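Local coordinates for protein agarase (Microbulbifer thermotolerans, PDB 3WZ1) that hydrolyses the beta-1,4-galactosidic linkages of agarose from within the chain, through this GH16 catalytic domain, releasing neoagarotetraose as the main product, at residues V10-G15 against H198-V203. Numbering follows the deposited sequence.
Sequences VPANPG and HLEYYV
Y202 meets P11 and A12 where the loop 10-15, just before strand 18-22, packs on strand 198-203 of the GH16 beta-jelly roll. The tyrosine can be followed outward from the strand. Y202 CB lies 3.8 Å from P11 CG, and with the ring's CG anti to the carbonyl carbon (chi1 -63°) the ring is carried obliquely across P11 toward A12. Y202 CD2 then comes within 3.3 Å of P11 CG, and CE2 has P11 CB nearby; proline suits this place because its compact ring presents CB and CG methylenes to the aromatic carbons. Farther out, Y202 CZ is 3.8 Å from A12 CB, and Y202 OH lies 3.5 Å from the same A12 CB; alanine's small methyl suits so near an approach. At the tip, Y202 OH donates a 2.6 Å hydrogen bond to E200 OE1, from above the carboxylate plane. Glutamate's second oxygen, OE2, accepts from H198 NE2 in the imidazole plane, and histidine's other nitrogen, ND1, is hydrogen-bonded to S212 OG. A phenylalanine in place of Y202 would probably cost E200 OE1 its hydroxyl donor, leaving the E200 carboxylate somewhat freer to turn. The segments share no direct hydrogen bond; a water links them, accepting from the backbone N of N13 and donating to E200 OE1 at 2.8 Å.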
loop_
_atom_site.group_PDB
_atom_site.type_symbol
_atom_site.label_atom_id
_atom_site.label_comp_id
_atom_site.label_asym_id
_atom_site.label_seq_id
_atom_site.Cartn_x
_atom_site.Cartn_y
_atom_site.Cartn_z
ATOM N N VAL A 10 -14.657 -9.271 -7.199
ATOM C CA VAL A 10 -14.058 -9.317 -5.866
ATOM C C VAL A 10 -13.897 -10.796 -5.475
ATOM O O VAL A 10 -14.871 -11.536 -5.470
ATOM C CB VAL A 10 -14.948 -8.570 -4.849
ATOM C CG1 VAL A 10 -14.414 -8.722 -3.438
ATOM C CG2 VAL A 10 -15.061 -7.093 -5.203
ATOM N N PRO A 11 -12.667 -11.243 -5.167
ATOM C CA PRO A 11 -12.423 -12.678 -4.970
ATOM C C PRO A 11 -12.785 -13.216 -3.579
ATOM O O PRO A 11 -12.889 -14.423 -3.393
ATOM C CB PRO A 11 -10.931 -12.807 -5.236
ATOM C CG PRO A 11 -10.366 -11.474 -4.822
ATOM C CD PRO A 11 -11.411 -10.465 -5.178
ATOM N N ALA A 12 -12.973 -12.328 -2.617
ATOM C CA ALA A 12 -13.345 -12.730 -1.272
ATOM C C ALA A 12 -14.851 -13.032 -1.188
ATOM O O ALA A 12 -15.628 -12.607 -2.047
ATOM C CB ALA A 12 -12.947 -11.633 -0.280
ATOM N N ASN A 13 -15.220 -13.760 -0.137
ATOM C CA ASN A 13 -16.607 -14.179 0.121
ATOM C C ASN A 13 -17.214 -13.244 1.168
ATOM O O ASN A 13 -16.695 -13.146 2.296
ATOM C CB ASN A 13 -16.562 -15.603 0.655
ATOM C CG ASN A 13 -17.932 -16.188 0.958
ATOM O OD1 ASN A 13 -18.958 -15.511 0.967
ATOM N ND2 ASN A 13 -17.938 -17.490 1.233
ATOM N N PRO A 14 -18.312 -12.545 0.816
ATOM C CA PRO A 14 -18.902 -11.578 1.729
ATOM C C PRO A 14 -19.773 -12.235 2.801
ATOM O O PRO A 14 -20.248 -11.547 3.700
ATOM C CB PRO A 14 -19.751 -10.716 0.808
ATOM C CG PRO A 14 -20.188 -11.655 -0.241
ATOM C CD PRO A 14 -19.057 -12.610 -0.452
ATOM N N GLY A 15 -19.990 -13.548 2.672
ATOM C CA GLY A 15 -20.876 -14.301 3.547
ATOM C C GLY A 15 -22.167 -14.673 2.828
ATOM O O GLY A 15 -22.650 -13.947 1.958
ATOM N N HIS A 198 -8.447 -11.736 11.353
ATOM C CA HIS A 198 -8.497 -12.481 10.110
ATOM C C HIS A 198 -8.308 -11.602 8.890
ATOM O O HIS A 198 -9.145 -10.752 8.590
ATOM C CB HIS A 198 -9.814 -13.233 10.023
ATOM C CG HIS A 198 -9.870 -14.207 8.894
ATOM N ND1 HIS A 198 -9.515 -15.530 9.040
ATOM C CD2 HIS A 198 -10.247 -14.058 7.603
ATOM C CE1 HIS A 198 -9.662 -16.151 7.887
ATOM N NE2 HIS A 198 -10.107 -15.283 6.998
ATOM N N LEU A 199 -7.188 -11.825 8.218
ATOM C CA LEU A 199 -6.836 -11.191 6.942
ATOM C C LEU A 199 -6.655 -12.226 5.846
ATOM O O LEU A 199 -6.017 -13.274 6.060
ATOM C CB LEU A 199 -5.504 -10.461 7.096
ATOM C CG LEU A 199 -5.400 -9.403 8.192
ATOM C CD1 LEU A 199 -3.995 -8.857 8.200
ATOM C CD2 LEU A 199 -6.387 -8.268 7.996
ATOM N N GLU A 200 -7.165 -11.917 4.653
ATOM C CA GLU A 200 -6.929 -12.736 3.463
ATOM C C GLU A 200 -6.288 -11.903 2.373
ATOM O O GLU A 200 -6.800 -10.834 2.037
ATOM C CB GLU A 200 -8.228 -13.340 2.932
ATOM C CG GLU A 200 -8.921 -14.278 3.912
ATOM C CD GLU A 200 -10.358 -14.592 3.552
ATOM O OE1 GLU A 200 -10.918 -14.053 2.576
ATOM O OE2 GLU A 200 -10.956 -15.416 4.300
ATOM N N TYR A 201 -5.188 -12.397 1.807
ATOM C CA TYR A 201 -4.487 -11.692 0.725
ATOM C C TYR A 201 -4.763 -12.313 -0.632
ATOM O O TYR A 201 -4.647 -13.544 -0.792
ATOM C CB TYR A 201 -2.980 -11.692 0.962
ATOM C CG TYR A 201 -2.563 -10.877 2.180
ATOM C CD1 TYR A 201 -2.668 -11.399 3.457
ATOM C CD2 TYR A 201 -2.081 -9.575 2.045
ATOM C CE1 TYR A 201 -2.308 -10.653 4.559
ATOM C CE2 TYR A 201 -1.705 -8.826 3.158
ATOM C CZ TYR A 201 -1.821 -9.365 4.414
ATOM O OH TYR A 201 -1.474 -8.652 5.551
ATOM N N TYR A 202 -5.055 -11.464 -1.610
ATOM C CA TYR A 202 -5.390 -11.894 -2.966
ATOM C C TYR A 202 -4.503 -11.194 -3.990
ATOM O O TYR A 202 -4.329 -9.972 -3.933
ATOM C CB TYR A 202 -6.847 -11.569 -3.273
ATOM C CG TYR A 202 -7.839 -12.292 -2.387
ATOM C CD1 TYR A 202 -8.161 -11.814 -1.129
ATOM C CD2 TYR A 202 -8.490 -13.419 -2.849
ATOM C CE1 TYR A 202 -9.084 -12.459 -0.336
ATOM C CE2 TYR A 202 -9.422 -14.074 -2.075
ATOM C CZ TYR A 202 -9.714 -13.591 -0.805
ATOM O OH TYR A 202 -10.636 -14.253 -0.030
ATOM N N VAL A 203 -3.921 -11.971 -4.905
ATOM C CA VAL A 203 -3.075 -11.428 -5.959
ATOM C C VAL A 203 -3.702 -11.817 -7.297
ATOM O O VAL A 203 -3.926 -13.008 -7.549
ATOM C CB VAL A 203 -1.630 -11.941 -5.853
ATOM C CG1 VAL A 203 -0.798 -11.471 -7.041
ATOM C CG2 VAL A 203 -0.984 -11.486 -4.544
HETATM O O HOH W 1 -13.438 -14.897 1.811
#